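Local atomic coordinates of type VI secretion system component (PDB entry 2P5Z), a protein that is a component of the type VI secretion system, resembles the phage T4 tail proteins gp27 and gp5, and probably belongs to a phage-tail-like injection machine. Residues Pro381-Thr386 with Ile454-Gly459; Arg410-Phe415 with Gly423-Trp428; Arg121-Tyr126 with Met165-Asp170; Gly183-Phe188 with Glu200-Gln205. One frame throughout, in Å; residues are numbered along the deposited sequence.

Contact 1 of 4, residues Pro381-Thr386 with Ile454-Gly459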
# COMPACT_ATOMS: atom_id res chain seq x y z
N PRO A 381 -15.89 -1.06 -2.39
CA PRO A 381 -15.20 -2.06 -3.20
C PRO A 381 -15.40 -1.79 -4.70
O PRO A 381 -16.45 -1.24 -5.12
CB PRO A 381 -15.84 -3.38 -2.77
CG PRO A 381 -17.12 -3.03 -2.16
CD PRO A 381 -17.01 -1.63 -1.62
N VAL A 382 -14.39 -2.11 -5.49
CA VAL A 382 -14.40 -1.76 -6.90
C VAL A 382 -14.82 -3.00 -7.68
O VAL A 382 -14.15 -4.05 -7.61
CB VAL A 382 -13.03 -1.19 -7.33
CG1 VAL A 382 -12.92 -1.07 -8.83
CG2 VAL A 382 -12.81 0.18 -6.66
N MET A 383 -15.96 -2.90 -8.36
CA MET A 383 -16.53 -4.05 -9.07
C MET A 383 -16.06 -4.03 -10.51
O MET A 383 -16.62 -3.33 -11.35
CB MET A 383 -18.05 -4.06 -9.00
CG MET A 383 -18.61 -4.07 -7.58
SD MET A 383 -18.36 -5.62 -6.73
CE MET A 383 -18.30 -4.99 -5.10
N ALA A 384 -14.99 -4.79 -10.76
CA ALA A 384 -14.46 -4.98 -12.09
C ALA A 384 -15.04 -6.28 -12.58
O ALA A 384 -15.37 -7.16 -11.78
CB ALA A 384 -12.95 -5.06 -12.05
N GLY A 385 -15.14 -6.42 -13.89
CA GLY A 385 -15.75 -7.62 -14.43
C GLY A 385 -17.22 -7.78 -14.08
O GLY A 385 -17.88 -6.86 -13.57
N THR A 386 -17.73 -8.97 -14.33
CA THR A 386 -19.15 -9.19 -14.33
C THR A 386 -19.53 -10.33 -13.38
O THR A 386 -18.73 -11.23 -13.12
CB THR A 386 -19.60 -9.47 -15.77
OG1 THR A 386 -20.94 -9.01 -15.93
CG2 THR A 386 -19.51 -10.94 -16.12
N ILE A 454 -24.07 -9.73 -14.76
CA ILE A 454 -24.35 -8.50 -14.03
C ILE A 454 -23.12 -7.57 -14.01
O ILE A 454 -22.02 -7.97 -13.60
CB ILE A 454 -24.85 -8.78 -12.62
CG1 ILE A 454 -25.96 -9.82 -12.66
CG2 ILE A 454 -25.34 -7.50 -11.96
CD1 ILE A 454 -27.24 -9.29 -13.26
N ALA A 455 -23.33 -6.35 -14.47
CA ALA A 455 -22.29 -5.35 -14.51
C ALA A 455 -22.68 -4.19 -13.60
O ALA A 455 -23.81 -4.09 -13.16
CB ALA A 455 -22.07 -4.84 -15.94
N PHE A 456 -21.72 -3.32 -13.31
CA PHE A 456 -21.89 -2.32 -12.27
C PHE A 456 -21.41 -0.99 -12.76
O PHE A 456 -20.26 -0.85 -13.18
CB PHE A 456 -21.11 -2.74 -11.02
CG PHE A 456 -21.61 -4.02 -10.41
CD1 PHE A 456 -22.66 -3.99 -9.52
CD2 PHE A 456 -21.06 -5.23 -10.76
CE1 PHE A 456 -23.12 -5.16 -8.95
CE2 PHE A 456 -21.53 -6.40 -10.21
CZ PHE A 456 -22.57 -6.36 -9.30
N GLU A 457 -22.31 -0.02 -12.71
CA GLU A 457 -22.05 1.28 -13.27
C GLU A 457 -20.99 1.99 -12.41
O GLU A 457 -21.14 2.10 -11.20
CB GLU A 457 -23.35 2.05 -13.32
CG GLU A 457 -23.28 3.32 -14.09
CD GLU A 457 -24.64 3.93 -14.28
OE1 GLU A 457 -25.26 4.35 -13.28
OE2 GLU A 457 -25.08 3.97 -15.45
N GLU A 458 -19.93 2.45 -13.08
CA GLU A 458 -18.64 2.90 -12.48
C GLU A 458 -18.06 2.07 -11.31
O GLU A 458 -17.50 2.63 -10.39
CB GLU A 458 -18.58 4.42 -12.22
CG GLU A 458 -19.75 5.05 -11.46
CD GLU A 458 -19.89 6.54 -11.76
OE1 GLU A 458 -18.88 7.27 -11.64
OE2 GLU A 458 -21.02 6.97 -12.11
N GLY A 459 -18.20 0.75 -11.38
CA GLY A 459 -17.62 -0.14 -10.38
C GLY A 459 -18.38 -0.18 -9.06
O GLY A 459 -17.99 -0.89 -8.14
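M383 meets G459 through its backbone: M383 N donates to G459 O at 2.9 Å. The return approach is softer, a CA-H...O contact of 3.5 Å from G459 CA to M383 O. G459 has positive phi and sits where the chain turns after strand 451-456, while 381-386 runs past it without regular structure. At the far end, T386 OG1 donates to I454 O at 2.8 Å, coming from well above the carbonyl plane and not along a lone pair. Together the two bonds fasten the run that leads into strand 387-391 to the neighbouring strand 451-456 of the antiparallel five-stranded sheet of the OB domain. Between them M383 and F456 form a Met-aromatic contact. CB of M383 packs 3.7 Å from CD2 of F456, and CG follows over the rim of the same ring face. With chi1 at -57° and chi2 at -71°, the bent chain lifts SD over this face, 4.9 Å from the ring centroid. The segments also border two subunit interfaces: V382 packs on A384 of the second subunit, and T386 on Y465 of the third.

Contact 2 of 4, residues Arg410-Phe415 with Gly423-Trp428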
# COMPACT_ATOMS: atom_id res chain seq x y z
N ARG A 410 -35.95 -10.14 -11.22
CA ARG A 410 -35.32 -10.58 -9.97
C ARG A 410 -34.35 -11.69 -10.28
O ARG A 410 -34.71 -12.75 -10.81
CB ARG A 410 -36.32 -11.04 -8.91
CG ARG A 410 -35.62 -11.63 -7.68
CD ARG A 410 -36.53 -11.80 -6.47
NE ARG A 410 -37.42 -12.96 -6.60
CZ ARG A 410 -37.10 -14.21 -6.28
NH1 ARG A 410 -35.89 -14.50 -5.80
NH2 ARG A 410 -37.99 -15.18 -6.44
N VAL A 411 -33.09 -11.46 -9.94
CA VAL A 411 -32.04 -12.34 -10.36
C VAL A 411 -31.33 -12.95 -9.15
O VAL A 411 -31.34 -12.38 -8.07
CB VAL A 411 -31.13 -11.58 -11.34
CG1 VAL A 411 -29.86 -11.06 -10.67
CG2 VAL A 411 -30.83 -12.45 -12.51
N ASN A 412 -30.78 -14.13 -9.34
CA ASN A 412 -30.23 -14.92 -8.25
C ASN A 412 -28.80 -15.25 -8.57
O ASN A 412 -28.52 -15.76 -9.65
CB ASN A 412 -31.01 -16.22 -8.15
CG ASN A 412 -30.87 -16.89 -6.81
OD1 ASN A 412 -29.77 -17.34 -6.43
ND2 ASN A 412 -31.98 -16.99 -6.08
N LEU A 413 -27.88 -14.97 -7.65
CA LEU A 413 -26.45 -15.16 -7.94
C LEU A 413 -25.63 -16.09 -7.03
O LEU A 413 -24.42 -15.99 -6.95
CB LEU A 413 -25.72 -13.83 -8.26
CG LEU A 413 -25.59 -12.55 -7.44
CD1 LEU A 413 -26.12 -11.39 -8.26
CD2 LEU A 413 -26.30 -12.59 -6.16
N ASP A 414 -26.32 -17.03 -6.38
CA ASP A 414 -25.65 -18.09 -5.64
C ASP A 414 -25.39 -19.23 -6.62
O ASP A 414 -26.19 -19.49 -7.51
CB ASP A 414 -26.54 -18.56 -4.49
CG ASP A 414 -25.90 -19.66 -3.65
OD1 ASP A 414 -24.65 -19.68 -3.52
OD2 ASP A 414 -26.65 -20.51 -3.12
N PHE A 415 -24.25 -19.90 -6.47
CA PHE A 415 -23.91 -21.03 -7.35
C PHE A 415 -23.41 -22.24 -6.57
O PHE A 415 -23.90 -22.54 -5.48
CB PHE A 415 -22.88 -20.60 -8.40
CG PHE A 415 -23.47 -19.79 -9.53
CD1 PHE A 415 -23.55 -18.41 -9.45
CD2 PHE A 415 -23.95 -20.41 -10.67
CE1 PHE A 415 -24.11 -17.67 -10.48
CE2 PHE A 415 -24.50 -19.68 -11.71
CZ PHE A 415 -24.58 -18.30 -11.61
N GLY A 423 -30.84 -16.57 1.82
CA GLY A 423 -31.94 -15.65 1.53
C GLY A 423 -31.49 -14.24 1.21
O GLY A 423 -32.30 -13.30 1.17
N TYR A 424 -30.19 -14.08 1.00
CA TYR A 424 -29.62 -12.79 0.71
C TYR A 424 -28.92 -12.82 -0.64
O TYR A 424 -28.05 -12.00 -0.91
CB TYR A 424 -28.63 -12.38 1.80
CG TYR A 424 -29.24 -11.98 3.11
CD1 TYR A 424 -29.20 -12.83 4.20
CD2 TYR A 424 -29.81 -10.73 3.28
CE1 TYR A 424 -29.72 -12.45 5.42
CE2 TYR A 424 -30.35 -10.34 4.49
CZ TYR A 424 -30.30 -11.20 5.56
OH TYR A 424 -30.83 -10.81 6.79
N GLU A 425 -29.33 -13.77 -1.47
CA GLU A 425 -28.70 -14.03 -2.76
C GLU A 425 -29.45 -13.38 -3.91
O GLU A 425 -29.05 -13.52 -5.06
CB GLU A 425 -28.62 -15.54 -3.05
CG GLU A 425 -28.46 -16.44 -1.83
CD GLU A 425 -29.78 -16.92 -1.23
OE1 GLU A 425 -30.85 -16.64 -1.84
OE2 GLU A 425 -29.76 -17.57 -0.16
N SER A 426 -30.54 -12.68 -3.63
CA SER A 426 -31.38 -12.27 -4.73
C SER A 426 -31.37 -10.76 -4.99
O SER A 426 -31.28 -9.96 -4.06
CB SER A 426 -32.78 -12.89 -4.62
OG SER A 426 -33.73 -11.98 -4.10
N LEU A 427 -31.45 -10.39 -6.25
CA LEU A 427 -31.11 -9.05 -6.68
C LEU A 427 -32.09 -8.55 -7.73
O LEU A 427 -32.36 -9.26 -8.70
CB LEU A 427 -29.70 -9.10 -7.27
CG LEU A 427 -28.74 -7.92 -7.35
CD1 LEU A 427 -28.77 -7.36 -8.72
CD2 LEU A 427 -29.02 -6.84 -6.31
N TRP A 428 -32.62 -7.34 -7.54
CA TRP A 428 -33.58 -6.74 -8.46
C TRP A 428 -32.87 -5.88 -9.49
O TRP A 428 -32.33 -4.83 -9.16
CB TRP A 428 -34.61 -5.90 -7.71
CG TRP A 428 -35.65 -6.75 -7.06
CD1 TRP A 428 -35.68 -7.16 -5.76
CD2 TRP A 428 -36.79 -7.34 -7.69
NE1 TRP A 428 -36.77 -7.96 -5.54
CE2 TRP A 428 -37.48 -8.08 -6.71
CE3 TRP A 428 -37.30 -7.31 -9.00
CZ2 TRP A 428 -38.66 -8.78 -6.99
CZ3 TRP A 428 -38.47 -8.01 -9.28
CH2 TRP A 428 -39.14 -8.73 -8.27
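V411 and L427 form the hydrogen-bonded pair of an antiparallel ladder between strands 409-412 and 426-429, consecutive strands of the five-stranded OB-domain sheet, with 426-429 outermost within the chain. Both backbone bonds of this pair are made: V411 N to L427 O at 2.6 Å and L427 N to V411 O at 2.7 Å. R410-W428 and N412-S426 flank it as non-hydrogen-bonded pairs. L413 N donates to E425 O (3.2 Å) and adds one more backbone bond past the regular strands.

Apolar packing occupies the face carrying V411 and L427. These two side chains lie alongside each other and point the same way, CG1 of V411 being 3.9 Å from CB of L427; V452 touches V411 as well, and I125 touches L427. A separate apolar contact lies past the regular strands, where the aliphatic carbons of D414 and E425 meet, CB to CG, while their carboxylates stay apart.

The other face carries a CH-pi contact. CB of R410 stands 3.5 Å from the centroid of the six-membered ring of W428, almost on the ring normal, and CD follows over CZ2. CG lies anti to the backbone N (chi1 174°), which carries the chain across the indole; H402 meets the W428 ring nearly at right angles to it. A bend at chi3 then turns the guanidinium 59° from the indole plane, its edge toward S426, with NH1 3.7 Å from S426 CB.

Contact 3 of 4, residues Arg121-Tyr126 with Met165-Asp170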
# COMPACT_ATOMS: atom_id res chain seq x y z
N ARG A 121 -16.56 -13.17 6.26
CA ARG A 121 -16.64 -12.42 5.00
C ARG A 121 -17.55 -13.05 3.94
O ARG A 121 -17.09 -13.54 2.91
CB ARG A 121 -15.25 -12.12 4.41
CG ARG A 121 -14.27 -13.31 4.28
CD ARG A 121 -12.85 -12.87 3.82
NE ARG A 121 -12.84 -11.76 2.87
CZ ARG A 121 -12.30 -10.56 3.11
NH1 ARG A 121 -11.72 -10.30 4.27
NH2 ARG A 121 -12.33 -9.60 2.18
N GLN A 122 -18.85 -13.02 4.19
CA GLN A 122 -19.79 -13.56 3.22
C GLN A 122 -20.43 -12.47 2.38
O GLN A 122 -20.64 -11.36 2.86
CB GLN A 122 -20.86 -14.38 3.92
CG GLN A 122 -20.44 -15.81 4.23
CD GLN A 122 -21.64 -16.72 4.44
OE1 GLN A 122 -22.32 -16.65 5.47
NE2 GLN A 122 -21.92 -17.58 3.46
N ASN A 123 -20.74 -12.79 1.13
CA ASN A 123 -21.50 -11.88 0.26
C ASN A 123 -23.00 -11.85 0.57
O ASN A 123 -23.61 -12.88 0.84
CB ASN A 123 -21.29 -12.25 -1.20
CG ASN A 123 -19.83 -12.33 -1.59
OD1 ASN A 123 -19.05 -11.43 -1.30
ND2 ASN A 123 -19.47 -13.42 -2.26
N ALA A 124 -23.60 -10.66 0.53
CA ALA A 124 -25.02 -10.56 0.84
C ALA A 124 -25.68 -9.34 0.23
O ALA A 124 -25.04 -8.31 0.07
CB ALA A 124 -25.24 -10.56 2.35
N ILE A 125 -26.97 -9.45 -0.09
CA ILE A 125 -27.75 -8.30 -0.56
C ILE A 125 -28.88 -8.06 0.43
O ILE A 125 -29.69 -8.94 0.69
CB ILE A 125 -28.30 -8.52 -2.00
CG1 ILE A 125 -27.16 -8.69 -2.99
CG2 ILE A 125 -29.17 -7.36 -2.45
CD1 ILE A 125 -27.47 -9.65 -4.09
N TYR A 126 -28.91 -6.86 0.99
CA TYR A 126 -29.83 -6.55 2.07
C TYR A 126 -30.90 -5.74 1.42
O TYR A 126 -30.62 -4.89 0.58
CB TYR A 126 -29.14 -5.76 3.20
CG TYR A 126 -28.11 -6.58 3.95
CD1 TYR A 126 -26.77 -6.63 3.53
CD2 TYR A 126 -28.47 -7.34 5.06
CE1 TYR A 126 -25.84 -7.40 4.19
CE2 TYR A 126 -27.54 -8.12 5.74
CZ TYR A 126 -26.23 -8.14 5.30
OH TYR A 126 -25.31 -8.92 5.96
N MET A 165 -25.53 -4.02 -1.28
CA MET A 165 -24.67 -5.19 -1.48
C MET A 165 -23.40 -5.20 -0.58
O MET A 165 -22.69 -4.20 -0.47
CB MET A 165 -24.23 -5.26 -2.95
CG MET A 165 -23.87 -6.66 -3.39
SD MET A 165 -23.18 -6.79 -5.06
CE MET A 165 -23.95 -8.31 -5.51
N GLN A 166 -23.14 -6.35 0.03
CA GLN A 166 -21.84 -6.62 0.65
C GLN A 166 -21.13 -7.64 -0.24
O GLN A 166 -21.57 -8.78 -0.36
CB GLN A 166 -22.04 -7.20 2.06
CG GLN A 166 -20.79 -7.80 2.70
CD GLN A 166 -21.00 -8.22 4.16
OE1 GLN A 166 -22.12 -8.21 4.68
NE2 GLN A 166 -19.92 -8.62 4.82
N TYR A 167 -20.05 -7.22 -0.88
CA TYR A 167 -19.29 -8.13 -1.73
C TYR A 167 -17.78 -7.98 -1.46
O TYR A 167 -17.24 -6.87 -1.53
CB TYR A 167 -19.62 -7.90 -3.21
CG TYR A 167 -18.95 -8.86 -4.17
CD1 TYR A 167 -17.73 -8.56 -4.78
CD2 TYR A 167 -19.53 -10.08 -4.46
CE1 TYR A 167 -17.11 -9.44 -5.66
CE2 TYR A 167 -18.92 -10.98 -5.33
CZ TYR A 167 -17.72 -10.65 -5.93
OH TYR A 167 -17.14 -11.56 -6.80
N GLY A 168 -17.12 -9.10 -1.16
CA GLY A 168 -15.68 -9.14 -0.87
C GLY A 168 -15.25 -8.22 0.27
O GLY A 168 -14.28 -7.49 0.15
N GLU A 169 -16.01 -8.23 1.36
CA GLU A 169 -15.80 -7.34 2.49
C GLU A 169 -16.10 -8.15 3.74
O GLU A 169 -17.12 -8.84 3.81
CB GLU A 169 -16.77 -6.15 2.44
CG GLU A 169 -16.39 -4.98 1.53
CD GLU A 169 -17.46 -3.87 1.53
OE1 GLU A 169 -18.66 -4.18 1.33
OE2 GLU A 169 -17.13 -2.69 1.73
N ASP A 170 -15.22 -8.09 4.73
CA ASP A 170 -15.51 -8.72 6.00
C ASP A 170 -16.59 -7.88 6.68
O ASP A 170 -16.83 -6.72 6.30
CB ASP A 170 -14.25 -8.81 6.87
CG ASP A 170 -13.62 -7.45 7.13
OD1 ASP A 170 -13.95 -6.81 8.15
OD2 ASP A 170 -12.83 -6.98 6.29
O HOH W 1 -12.43 -7.02 3.45
O HOH W 2 -18.69 -9.99 1.30
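A124 and Q166 are the hydrogen-bonded pair of a two-stranded antiparallel sheet formed by strands 124-127 and 161-166, in the part of the chain matching the phage baseplate hub family. This is the tight end. A124 N donates to Q166 O at 2.9 Å, and Q166 N donates back to A124 O at 2.7 Å. On one face CG1 of I125 packs on CG of M165. On the other, with CG trans to the backbone N (chi1 168°) and the rest of the chain extended, Q166 reaches past Q122 O, and its amide is fixed from both ends: NE2 donates to E169 O (3.0 Å) and to D171 OD1, while OE1 lies at the edge of the Y126 ring, where K421 NZ bonds both OE1 and Y126 OH.

Past the strands N123 takes over. Its OD1 accepts G168 N at 3.0 Å, almost along the C=O axis, which holds the turn at G168, a residue of positive phi. The amide is close to parallel with the Y167 ring (17°), OD1 being 3.5 Å from CD2 of Y167.

The R121 end is looser and reaches solvent. Its guanidinium lies with one face over D170 N. D170, the N-cap of helix 171-182, has OD2 hydrogen-bonded to T173 OG1; that oxygen is 4.0 Å from R121 NH1, far to one side of the plane of the guanidinium, so only the charges attract. A water bridges the two residues, accepting from D170 N and, at 2.9 Å, from R121 NH2.

Contact 4 of 4, residues Gly183-Phe188 with Glu200-Gln205; sequences GIWFRF and EFYDDQ
The beta hairpin of strands 185-191 and 196-202, which forms two of the three strands of a small mixed sheet, brings W185 against Y202 and R187 against E200. Both pairs are of the antiparallel hydrogen-bonded type. W185 N donates to Y202 O and Y202 N to W185 O, each at 2.8 Å; further along, R187 N to E200 O (3.0 Å) and E200 N to R187 O (2.8 Å) repeat the pattern. Strand 185-191 begins right after a Schellman motif, with G183 as the C-prime residue of helix 171-182.

On the face of W185 and Y202, the indole is swung in by a chi1 of 55°, with CG between the backbone N and the carbonyl carbon. It lies under CB of Y202, a CH-pi contact 3.8 Å from the centroid of the six-membered ring. The two rings meet obliquely, at 40°, with W185 CH2 3.6 Å from Y202 CD2. R187 continues this row, its guanidinium close to parallel with the Y202 ring and NE 3.7 Å from CE2.

F186 and F201 lie on the other face, side by side and pointing the same way, CB of F186 3.8 Å from CD1 of F201. L179 of helix 171-182 touches both, and F152 stacks on F201.

Y202 OH lies against E200 OE1, though the modelled spacing is too short to be taken literally. OE1 also sits over one face of the R187 guanidinium, 3.6 Å from NH2, and none of the guanidinium N-H groups is aimed at it. The salt bridge is therefore one of charge alone, and the nearby arginine would probably favour an ionised E200.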
# COMPACT_ATOMS: atom_id res chain seq x y z
N GLY A 183 -21.92 8.96 8.00
CA GLY A 183 -21.36 9.77 9.08
C GLY A 183 -21.81 9.41 10.49
O GLY A 183 -21.81 10.27 11.37
N ILE A 184 -22.20 8.15 10.69
CA ILE A 184 -22.52 7.66 12.03
C ILE A 184 -21.21 7.19 12.65
O ILE A 184 -20.34 6.65 11.97
CB ILE A 184 -23.56 6.48 11.99
CG1 ILE A 184 -24.94 6.99 11.60
CG2 ILE A 184 -23.71 5.78 13.35
CD1 ILE A 184 -25.93 5.86 11.30
N TRP A 185 -21.07 7.43 13.95
CA TRP A 185 -19.87 7.00 14.64
C TRP A 185 -20.19 6.21 15.89
O TRP A 185 -21.31 6.26 16.41
CB TRP A 185 -18.97 8.18 14.98
CG TRP A 185 -19.61 9.28 15.75
CD1 TRP A 185 -20.29 10.34 15.23
CD2 TRP A 185 -19.59 9.46 17.16
NE1 TRP A 185 -20.72 11.17 16.25
CE2 TRP A 185 -20.30 10.65 17.44
CE3 TRP A 185 -19.06 8.73 18.23
CZ2 TRP A 185 -20.48 11.13 18.74
CZ3 TRP A 185 -19.24 9.21 19.53
CH2 TRP A 185 -19.95 10.40 19.77
N PHE A 186 -19.20 5.47 16.36
CA PHE A 186 -19.37 4.74 17.59
C PHE A 186 -18.22 4.85 18.61
O PHE A 186 -17.07 5.16 18.25
CB PHE A 186 -19.72 3.28 17.32
CG PHE A 186 -18.70 2.52 16.52
CD1 PHE A 186 -18.73 2.55 15.13
CD2 PHE A 186 -17.74 1.74 17.15
CE1 PHE A 186 -17.80 1.82 14.38
CE2 PHE A 186 -16.80 1.01 16.41
CZ PHE A 186 -16.85 1.02 15.02
N ARG A 187 -18.56 4.57 19.86
CA ARG A 187 -17.57 4.36 20.89
C ARG A 187 -17.96 3.19 21.76
O ARG A 187 -19.08 2.70 21.69
CB ARG A 187 -17.43 5.61 21.76
CG ARG A 187 -18.58 5.90 22.67
CD ARG A 187 -18.46 7.32 23.14
NE ARG A 187 -19.55 7.72 24.02
CZ ARG A 187 -19.54 7.56 25.33
NH1 ARG A 187 -18.49 6.99 25.93
NH2 ARG A 187 -20.59 7.96 26.04
N PHE A 188 -17.02 2.77 22.61
CA PHE A 188 -17.27 1.68 23.52
C PHE A 188 -17.49 2.22 24.91
O PHE A 188 -16.96 3.26 25.28
CB PHE A 188 -16.11 0.69 23.45
CG PHE A 188 -16.02 -0.02 22.15
CD1 PHE A 188 -16.65 -1.24 21.97
CD2 PHE A 188 -15.34 0.53 21.08
CE1 PHE A 188 -16.59 -1.89 20.76
CE2 PHE A 188 -15.28 -0.11 19.87
CZ PHE A 188 -15.90 -1.33 19.71
N GLU A 200 -21.79 2.02 21.41
CA GLU A 200 -22.81 3.02 21.35
C GLU A 200 -22.64 3.81 20.09
O GLU A 200 -21.57 4.34 19.86
CB GLU A 200 -22.75 3.93 22.57
CG GLU A 200 -22.68 3.15 23.87
CD GLU A 200 -22.83 4.01 25.08
OE1 GLU A 200 -22.66 5.24 24.95
OE2 GLU A 200 -23.11 3.44 26.16
N PHE A 201 -23.70 3.89 19.30
CA PHE A 201 -23.69 4.61 18.03
C PHE A 201 -24.31 5.98 18.19
O PHE A 201 -25.29 6.15 18.93
CB PHE A 201 -24.47 3.84 16.96
CG PHE A 201 -23.94 2.44 16.67
CD1 PHE A 201 -22.96 2.24 15.69
CD2 PHE A 201 -24.47 1.34 17.32
CE1 PHE A 201 -22.50 0.96 15.39
CE2 PHE A 201 -24.01 0.05 17.03
CZ PHE A 201 -23.01 -0.13 16.05
N TYR A 202 -23.74 6.98 17.50
CA TYR A 202 -24.25 8.35 17.53
C TYR A 202 -23.96 9.00 16.19
O TYR A 202 -23.07 8.55 15.47
CB TYR A 202 -23.54 9.20 18.59
CG TYR A 202 -23.57 8.68 19.99
CD1 TYR A 202 -24.69 8.89 20.80
CD2 TYR A 202 -22.51 7.97 20.51
CE1 TYR A 202 -24.72 8.44 22.10
CE2 TYR A 202 -22.53 7.50 21.79
CZ TYR A 202 -23.64 7.74 22.59
OH TYR A 202 -23.67 7.24 23.87
N ASP A 203 -24.69 10.08 15.90
CA ASP A 203 -24.48 10.86 14.69
C ASP A 203 -24.29 12.37 14.91
O ASP A 203 -24.08 13.13 13.95
CB ASP A 203 -25.56 10.59 13.63
CG ASP A 203 -27.00 10.83 14.12
OD1 ASP A 203 -27.25 11.68 15.00
OD2 ASP A 203 -27.91 10.16 13.57
N ASP A 204 -24.35 12.81 16.17
CA ASP A 204 -24.12 14.22 16.47
C ASP A 204 -23.44 14.49 17.82
O ASP A 204 -23.20 13.56 18.61
CB ASP A 204 -25.42 15.03 16.37
CG ASP A 204 -26.33 14.86 17.58
OD1 ASP A 204 -26.31 13.79 18.23
OD2 ASP A 204 -27.07 15.81 17.88
N GLN A 205 -23.20 15.77 18.07
CA GLN A 205 -22.57 16.27 19.30
C GLN A 205 -23.27 15.93 20.63
O GLN A 205 -22.66 16.00 21.69
CB GLN A 205 -22.35 17.77 19.16
CG GLN A 205 -23.08 18.33 17.97
CD GLN A 205 -22.18 19.16 17.09
OE1 GLN A 205 -22.30 19.14 15.87
NE2 GLN A 205 -21.27 19.90 17.71

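From the N terminus, contact 3 comes first, closing a loop that carries helix 131-140 and strand 150-153. Contact 4 follows in series as a local hairpin, joined to contact 3 by helix 171-182 though their nearest atoms remain about 11 Å apart. Contact 1 then closes a long loop from 381-386 to 454-459, within which contact 2 is nested; the two meet where I454 packs on V411 in the OB-domain sheet. Contact 3 touches both, through M383 on Y167 and through a probable hydrogen bond from I125 N to Y424 O, and so ties the hub-like part to the OB domain. Contact 4 stands apart, inside the hub-like part.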